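Local atomic coordinates of hydrogenase maturation factor (Thermoanaerobacter tengcongensis, PDB entry 3VTH), a protein that probably transfers the carbamoyl group of carbamoyl phosphate, at the expense of ATP, to the C-terminal cysteine of HypE during [NiFe]-hydrogenase maturation. Residues A[131-136]-A[358-363]; A[151-156]-A[161-166]; A[308-313]-A[383-388]. One frame throughout, in Å; residues are numbered along the deposited sequence.

Interaction 1 of 3, residues A[131-136]-A[358-363]; sequences YPFINC and NNRDIV. With ZN (zinc ion), chain C.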
# COMPACT_ATOMS: atom_id res chain seq x y z
N TYR A 131 -23.37 -1.30 19.50
CA TYR A 131 -23.83 -1.34 18.12
C TYR A 131 -22.64 -1.59 17.16
O TYR A 131 -21.72 -0.76 17.07
CB TYR A 131 -24.63 -0.08 17.77
CG TYR A 131 -25.01 0.05 16.32
CD1 TYR A 131 -24.66 1.18 15.60
CD2 TYR A 131 -25.74 -0.95 15.67
CE1 TYR A 131 -25.02 1.33 14.26
CE2 TYR A 131 -26.09 -0.82 14.31
CZ TYR A 131 -25.73 0.32 13.63
OH TYR A 131 -26.06 0.46 12.31
N PRO A 132 -22.63 -2.74 16.47
CA PRO A 132 -21.45 -3.22 15.72
C PRO A 132 -21.13 -2.42 14.47
O PRO A 132 -20.10 -2.66 13.84
CB PRO A 132 -21.86 -4.65 15.32
CG PRO A 132 -23.02 -4.99 16.20
CD PRO A 132 -23.74 -3.71 16.38
N PHE A 133 -21.99 -1.46 14.11
CA PHE A 133 -21.75 -0.65 12.90
C PHE A 133 -21.78 0.85 13.16
O PHE A 133 -21.98 1.67 12.25
CB PHE A 133 -22.73 -1.06 11.78
CG PHE A 133 -22.61 -2.52 11.40
CD1 PHE A 133 -21.60 -2.94 10.54
CD2 PHE A 133 -23.45 -3.46 11.97
CE1 PHE A 133 -21.47 -4.30 10.22
CE2 PHE A 133 -23.32 -4.82 11.66
CZ PHE A 133 -22.34 -5.24 10.79
N ILE A 134 -21.55 1.21 14.42
CA ILE A 134 -21.47 2.62 14.79
C ILE A 134 -20.44 3.37 13.94
O ILE A 134 -19.32 2.88 13.73
CB ILE A 134 -21.20 2.79 16.31
CG1 ILE A 134 -21.39 4.25 16.73
CG2 ILE A 134 -19.82 2.21 16.71
CD1 ILE A 134 -21.48 4.43 18.28
N ASN A 135 -20.85 4.52 13.39
CA ASN A 135 -19.93 5.42 12.67
C ASN A 135 -20.52 6.83 12.71
O ASN A 135 -21.57 7.04 13.31
CB ASN A 135 -19.72 4.96 11.22
CG ASN A 135 -21.04 4.79 10.45
OD1 ASN A 135 -22.06 5.43 10.75
ND2 ASN A 135 -21.02 3.92 9.45
N CYS A 136 -19.86 7.79 12.08
CA CYS A 136 -20.33 9.17 12.03
C CYS A 136 -19.62 9.84 10.86
O CYS A 136 -18.97 9.17 10.07
CB CYS A 136 -20.01 9.88 13.37
SG CYS A 136 -18.25 10.17 13.67
N ASN A 358 -22.29 -10.13 7.70
CA ASN A 358 -23.22 -9.03 7.91
C ASN A 358 -23.93 -8.68 6.60
O ASN A 358 -23.51 -9.13 5.53
CB ASN A 358 -22.52 -7.80 8.54
CG ASN A 358 -21.60 -7.08 7.58
OD1 ASN A 358 -22.04 -6.57 6.53
ND2 ASN A 358 -20.32 -6.99 7.94
N ASN A 359 -25.00 -7.89 6.68
CA ASN A 359 -25.77 -7.61 5.48
C ASN A 359 -25.52 -6.23 4.89
O ASN A 359 -26.36 -5.72 4.17
CB ASN A 359 -27.28 -7.85 5.74
CG ASN A 359 -27.82 -6.97 6.85
OD1 ASN A 359 -27.06 -6.32 7.58
ND2 ASN A 359 -29.13 -6.93 6.97
N ARG A 360 -24.37 -5.61 5.18
CA ARG A 360 -24.00 -4.37 4.49
C ARG A 360 -23.11 -4.73 3.30
O ARG A 360 -21.98 -5.20 3.49
CB ARG A 360 -23.27 -3.37 5.42
CG ARG A 360 -22.92 -2.01 4.75
CD ARG A 360 -22.23 -1.00 5.70
NE ARG A 360 -21.02 -1.57 6.30
CZ ARG A 360 -20.48 -1.14 7.44
NH1 ARG A 360 -21.03 -0.14 8.11
NH2 ARG A 360 -19.38 -1.71 7.93
N ASP A 361 -23.60 -4.52 2.09
CA ASP A 361 -22.81 -4.83 0.88
C ASP A 361 -21.45 -4.16 0.87
O ASP A 361 -21.32 -2.98 1.23
CB ASP A 361 -23.55 -4.44 -0.39
CG ASP A 361 -24.72 -5.36 -0.70
OD1 ASP A 361 -25.38 -5.11 -1.73
OD2 ASP A 361 -24.98 -6.32 0.07
N ILE A 362 -20.43 -4.92 0.49
CA ILE A 362 -19.11 -4.34 0.21
C ILE A 362 -19.12 -4.14 -1.30
O ILE A 362 -19.26 -5.10 -2.06
CB ILE A 362 -17.95 -5.27 0.63
CG1 ILE A 362 -17.93 -5.44 2.16
CG2 ILE A 362 -16.57 -4.71 0.10
CD1 ILE A 362 -16.98 -6.57 2.66
N VAL A 363 -19.02 -2.88 -1.72
CA VAL A 363 -19.01 -2.55 -3.13
C VAL A 363 -17.62 -2.73 -3.73
O VAL A 363 -17.46 -3.32 -4.80
CB VAL A 363 -19.50 -1.09 -3.38
CG1 VAL A 363 -19.47 -0.77 -4.87
CG2 VAL A 363 -20.95 -0.92 -2.80
ZN ZN C . -17.19 8.26 14.48
O HOH W 1 -19.87 1.49 10.13
O HOH W 2 -21.94 2.73 6.60
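The guanidinium of Arg360 takes the ring of Phe133 on one face. The two planes stand 84° apart, so the ring meets the guanidinium with its rim. Phe133 CD1 lies 3.6 Å from Arg360 NH2, which sits at the ring edge near the ring plane. This is not a cation-pi stack. A water lies at the guanidinium edge, in its plane. It accepts from Arg360 NH1 at 2.8 Å and donates to Phe133 O at 3.0 Å. Asn135 ND2 also donates to it, weakly. A second water joins Asn135 ND2 and Arg360 NH1 through weak bonds, so the polar link between the segments runs through water.

Asn358 packs at the far end of the ring. Its CB touches Phe133 CZ at 3.4 Å, and its ND2 lies 3.7 Å from Phe133 CE1. Asn358 CG sits between the backbone N and the carbonyl carbon (chi1 72°). This lets Asn358 OD1 reach forward to Arg360 N, at 2.9 Å, in an Asx turn. The bond lies in the carbonyl plane and fixes the rotation of the amide, with ND2 on the Phe133 side. The Arg360 chain is straight at first and bends at chi3 (56°), which turns a face of the guanidinium to the ring's CD1 edge.

Leu193 of strand 193-196 also touches Phe133. Lys221 NZ binds both Asn358 O and Arg360 O from outside. Phe133 is carried by a type I turn from Tyr131 to Ile134. Two residues past that turn, Cys136 SG binds zinc at 2.3 Å, together with Cys114, Cys117 and Cys139. The arrangement is that of a four-cysteine zinc finger of the HypF type, docked by its turn on the end of strand 354-358 and the loop that follows, in the Telomere recombination (YrdC-like) region.

Interaction 2 of 3, residues A[151-156]-A[161-166]; sequences YDRAKT and FPMCEK. With ZN (zinc ion), chain D.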
# COMPACT_ATOMS: atom_id res chain seq x y z
N TYR A 151 -21.11 12.03 -3.30
CA TYR A 151 -21.35 11.21 -2.12
C TYR A 151 -22.68 11.59 -1.46
O TYR A 151 -22.94 12.76 -1.19
CB TYR A 151 -20.19 11.35 -1.13
CG TYR A 151 -20.39 10.66 0.20
CD1 TYR A 151 -20.84 11.38 1.31
CD2 TYR A 151 -20.13 9.30 0.36
CE1 TYR A 151 -21.02 10.75 2.56
CE2 TYR A 151 -20.29 8.66 1.60
CZ TYR A 151 -20.73 9.40 2.69
OH TYR A 151 -20.89 8.80 3.91
N ASP A 152 -23.53 10.58 -1.26
CA ASP A 152 -24.78 10.69 -0.53
C ASP A 152 -25.16 9.27 -0.13
O ASP A 152 -24.73 8.33 -0.78
CB ASP A 152 -25.89 11.26 -1.42
CG ASP A 152 -25.95 12.77 -1.41
OD1 ASP A 152 -25.89 13.38 -0.31
OD2 ASP A 152 -26.06 13.36 -2.50
N ARG A 153 -25.99 9.12 0.90
CA ARG A 153 -26.43 7.80 1.35
C ARG A 153 -26.97 6.93 0.20
O ARG A 153 -26.69 5.73 0.14
CB ARG A 153 -27.51 7.94 2.43
CG ARG A 153 -27.79 6.63 3.23
CD ARG A 153 -29.04 6.88 4.09
NE ARG A 153 -29.38 5.80 5.01
CZ ARG A 153 -28.99 5.74 6.28
NH1 ARG A 153 -28.18 6.67 6.80
NH2 ARG A 153 -29.41 4.73 7.04
N ALA A 154 -27.77 7.54 -0.69
CA ALA A 154 -28.39 6.85 -1.81
C ALA A 154 -27.37 6.25 -2.79
O ALA A 154 -27.73 5.38 -3.59
CB ALA A 154 -29.37 7.79 -2.56
N LYS A 155 -26.13 6.72 -2.76
CA LYS A 155 -25.08 6.17 -3.63
C LYS A 155 -24.06 5.33 -2.85
O LYS A 155 -22.88 5.23 -3.24
CB LYS A 155 -24.38 7.29 -4.42
CG LYS A 155 -25.32 8.03 -5.38
CD LYS A 155 -24.55 8.93 -6.33
CE LYS A 155 -25.52 9.76 -7.19
NZ LYS A 155 -26.21 8.93 -8.21
N THR A 156 -24.51 4.76 -1.74
CA THR A 156 -23.68 3.86 -0.92
C THR A 156 -24.52 2.60 -0.65
O THR A 156 -25.73 2.58 -0.93
CB THR A 156 -23.32 4.47 0.45
OG1 THR A 156 -24.51 4.57 1.25
CG2 THR A 156 -22.66 5.87 0.33
N PHE A 161 -30.86 0.61 3.60
CA PHE A 161 -31.13 0.75 5.03
C PHE A 161 -31.75 2.12 5.33
O PHE A 161 -31.06 3.00 5.84
CB PHE A 161 -29.83 0.59 5.82
CG PHE A 161 -29.26 -0.80 5.78
CD1 PHE A 161 -29.80 -1.81 6.59
CD2 PHE A 161 -28.18 -1.10 4.95
CE1 PHE A 161 -29.28 -3.10 6.55
CE2 PHE A 161 -27.65 -2.40 4.92
CZ PHE A 161 -28.20 -3.39 5.72
N PRO A 162 -33.04 2.32 5.02
CA PRO A 162 -33.65 3.62 5.33
C PRO A 162 -33.63 3.93 6.83
O PRO A 162 -33.85 3.03 7.64
CB PRO A 162 -35.09 3.48 4.82
CG PRO A 162 -35.34 2.03 4.79
CD PRO A 162 -34.02 1.38 4.44
N MET A 163 -33.36 5.18 7.17
CA MET A 163 -33.23 5.60 8.57
C MET A 163 -34.55 5.42 9.30
O MET A 163 -35.62 5.74 8.76
CB MET A 163 -32.86 7.08 8.68
CG MET A 163 -31.50 7.48 8.16
SD MET A 163 -31.32 9.30 8.28
CE MET A 163 -32.52 9.90 7.08
N CYS A 164 -34.47 4.94 10.54
CA CYS A 164 -35.61 4.93 11.45
C CYS A 164 -35.93 6.36 11.89
O CYS A 164 -35.14 7.29 11.65
CB CYS A 164 -35.32 4.06 12.67
SG CYS A 164 -34.09 4.78 13.81
N GLU A 165 -37.07 6.53 12.54
CA GLU A 165 -37.53 7.83 13.04
C GLU A 165 -36.51 8.51 13.95
O GLU A 165 -36.31 9.72 13.87
CB GLU A 165 -38.88 7.66 13.75
CG GLU A 165 -39.54 8.96 14.19
CD GLU A 165 -40.88 8.75 14.93
OE1 GLU A 165 -41.12 7.66 15.50
OE2 GLU A 165 -41.69 9.70 14.94
N LYS A 166 -35.86 7.74 14.82
CA LYS A 166 -34.87 8.32 15.73
C LYS A 166 -33.60 8.79 15.01
O LYS A 166 -33.07 9.87 15.31
CB LYS A 166 -34.49 7.33 16.83
CG LYS A 166 -35.56 7.12 17.88
CD LYS A 166 -34.92 6.59 19.16
CE LYS A 166 -34.96 5.07 19.23
NZ LYS A 166 -36.26 4.63 19.83
ZN ZN D . -31.92 4.10 13.35
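Arg153 NH2 donates to the backbone oxygen Phe161 O at 2.7 Å. The bond is nearly straight, with an N-H...O angle of 172°. The oxygen lies in the guanidinium plane, and the donor approaches it almost along the C=O axis. Arg153 NE adds a long, weak bond to the same oxygen at 3.4 Å. Arg153 NH1 also donates to Val184 O. The guanidinium is thus tied to two backbone carbonyls, which should hold its plane in place. The chain reaches them by full extension, with CG anti to the backbone N (chi1 -165°).

At its base, Arg153 O accepts from Thr156 OG1 at 2.7 Å and from Thr156 N at 3.0 Å. This fixes the short 3-10 turn that carries the arginine. The partner segment leads into the second zinc finger of the HypF type. There Cys164 sits at the N-cap of helix 165-171, and its SG binds zinc with Cys167, Cys186 and Cys189. Arg153 therefore grips the chain just before the first zinc ligand. A leucine in its place would probably leave Phe161 O without this donor and Val184 O without its bond to the guanidinium.

Met163 completes the contact by packing. Its CG lies over one face of the guanidinium, 3.6 Å from Arg153 CZ and offset toward the rim. Phe161 contributes mainly its carbonyl; its CB stays 4.3 Å from Arg153 NH2, and its ring rests on Asn359.

Interaction 3 of 3, residues A[308-313]-A[383-388]; sequences LPYAPI and RARGYA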
# COMPACT_ATOMS: atom_id res chain seq x y z
N LEU A 308 -4.02 -2.42 14.95
CA LEU A 308 -4.94 -2.20 16.05
C LEU A 308 -6.36 -2.39 15.52
O LEU A 308 -6.54 -2.49 14.31
CB LEU A 308 -4.74 -0.78 16.61
CG LEU A 308 -3.37 -0.49 17.24
CD1 LEU A 308 -3.28 0.94 17.77
CD2 LEU A 308 -3.05 -1.49 18.36
N PRO A 309 -7.37 -2.45 16.40
CA PRO A 309 -8.76 -2.56 15.96
C PRO A 309 -9.13 -1.41 15.01
O PRO A 309 -8.66 -0.27 15.23
CB PRO A 309 -9.55 -2.42 17.26
CG PRO A 309 -8.65 -2.95 18.31
CD PRO A 309 -7.27 -2.49 17.88
N TYR A 310 -9.94 -1.69 13.99
CA TYR A 310 -10.34 -0.64 13.04
C TYR A 310 -11.84 -0.53 12.79
O TYR A 310 -12.31 0.46 12.21
CB TYR A 310 -9.56 -0.72 11.71
CG TYR A 310 -9.73 -1.98 10.90
CD1 TYR A 310 -8.84 -3.06 11.05
CD2 TYR A 310 -10.78 -2.11 9.97
CE1 TYR A 310 -8.98 -4.23 10.30
CE2 TYR A 310 -10.94 -3.28 9.21
CZ TYR A 310 -10.03 -4.33 9.38
OH TYR A 310 -10.15 -5.50 8.66
N ALA A 311 -12.59 -1.53 13.24
CA ALA A 311 -14.04 -1.50 13.11
C ALA A 311 -14.65 -1.78 14.48
O ALA A 311 -13.98 -2.36 15.34
CB ALA A 311 -14.51 -2.53 12.09
N PRO A 312 -15.91 -1.36 14.71
CA PRO A 312 -16.50 -1.62 16.03
C PRO A 312 -16.50 -3.09 16.45
O PRO A 312 -16.35 -3.37 17.65
CB PRO A 312 -17.93 -1.09 15.89
CG PRO A 312 -17.79 0.00 14.86
CD PRO A 312 -16.82 -0.56 13.86
N ILE A 313 -16.69 -4.02 15.51
CA ILE A 313 -16.66 -5.45 15.85
C ILE A 313 -15.35 -5.89 16.53
O ILE A 313 -15.35 -6.83 17.33
CB ILE A 313 -16.97 -6.38 14.65
CG1 ILE A 313 -16.03 -6.08 13.46
CG2 ILE A 313 -18.46 -6.25 14.24
CD1 ILE A 313 -15.90 -7.25 12.47
N ARG A 383 -0.13 -0.48 -0.27
CA ARG A 383 -0.99 0.68 -0.13
C ARG A 383 -2.41 0.27 -0.47
O ARG A 383 -2.75 0.03 -1.63
CB ARG A 383 -0.48 1.83 -1.01
CG ARG A 383 -1.32 3.12 -0.89
CD ARG A 383 -0.93 4.14 -1.98
NE ARG A 383 -1.88 5.27 -2.02
CZ ARG A 383 -1.78 6.35 -1.25
NH1 ARG A 383 -0.78 6.47 -0.38
NH2 ARG A 383 -2.68 7.33 -1.34
N ALA A 384 -3.24 0.19 0.55
CA ALA A 384 -4.60 -0.35 0.38
C ALA A 384 -5.55 0.31 1.37
O ALA A 384 -5.63 1.55 1.39
CB ALA A 384 -4.60 -1.90 0.50
N ARG A 385 -6.27 -0.46 2.19
CA ARG A 385 -7.30 0.14 3.05
C ARG A 385 -6.78 1.31 3.89
O ARG A 385 -5.70 1.22 4.51
CB ARG A 385 -7.96 -0.90 3.98
CG ARG A 385 -9.07 -0.29 4.89
CD ARG A 385 -9.71 -1.28 5.85
NE ARG A 385 -8.75 -2.12 6.55
CZ ARG A 385 -7.99 -1.74 7.58
NH1 ARG A 385 -8.05 -0.50 8.08
NH2 ARG A 385 -7.15 -2.63 8.12
N GLY A 386 -7.55 2.41 3.93
CA GLY A 386 -7.14 3.57 4.73
C GLY A 386 -6.23 4.55 4.01
O GLY A 386 -6.11 5.70 4.45
N TYR A 387 -5.62 4.12 2.90
CA TYR A 387 -4.77 4.99 2.06
C TYR A 387 -5.38 5.16 0.67
O TYR A 387 -5.73 6.27 0.27
CB TYR A 387 -3.35 4.42 1.93
CG TYR A 387 -2.55 4.45 3.22
CD1 TYR A 387 -1.49 5.37 3.39
CD2 TYR A 387 -2.88 3.60 4.29
CE1 TYR A 387 -0.76 5.41 4.58
CE2 TYR A 387 -2.16 3.63 5.48
CZ TYR A 387 -1.10 4.53 5.62
OH TYR A 387 -0.37 4.53 6.81
N ALA A 388 -5.49 4.07 -0.08
CA ALA A 388 -6.23 4.07 -1.32
C ALA A 388 -7.71 4.26 -1.01
O ALA A 388 -8.22 3.72 -0.02
CB ALA A 388 -6.01 2.77 -2.10
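The backbones stay apart, coming nearest at Tyr310 and Gly386 with CA atoms 9.8 Å from each other, and the side chains of Tyr310 and Arg385 bridge the gap. The guanidinium of Arg385 lies flat on one face of the Tyr310 ring. The planes are 10° apart, and the centres are 3.5 Å from each other. Arg385 CZ stands almost exactly above the ring centroid, 3° off the ring normal, so this is a face-on cation-pi stack.

The three nitrogens spread over different parts of the ring. Arg385 NH2 lies over the CE1 side, 3.3 Å from Tyr310 CE1. Arg385 NE is 3.6 Å from Tyr310 CE2, and Arg385 NH1 is 3.6 Å from Tyr310 CG. The arginine chain runs straight from its backbone and bends at chi3 (46°), which lays the planar head against the ring.

Polar partners outside the two segments hold the guanidinium while the ring covers a face. Arg385 NH2 forms a salt bridge with Asp368, and Arg385 NH1 binds Arg281 O. The buried positive charge is thus probably balanced by the carboxylate. The ring of His314 also meets Tyr310.

The buried stack ties the YrdC-like region, at the loop just ahead of the N-cap residue Ala311 of helix 312-320, to the loop that leads on to strand 392-393. The Arg385 side chain is about 6 Å from that of Asp367, a magnesium-binding residue of this protein that holds no metal in this model. It is about 10 Å from the bound ATP analogue, consistent with a place in the surroundings of the nucleotide site rather than in direct contact with it.

How the interactions relate
Along the chain the segments come in the order 131-136, 151-156, 161-166, 308-313, 358-363 and 383-388. Both segments of interaction 2 fall between those of interaction 1, while interactions 1 and 3 alternate. Interaction 1 is central. Its centre is 12 Å from that of interaction 2 and 13 Å from that of interaction 3. It touches interaction 2 where the Phe161 ring packs on Asn359 and Arg360, and interaction 3 where Pro132 and Ile134 pack on Pro312 and Ile313 of helix 312-320. Interactions 2 and 3 do not touch. The three contacts thus run from the second zinc finger, past the first, into the YrdC-like domain near its nucleotide.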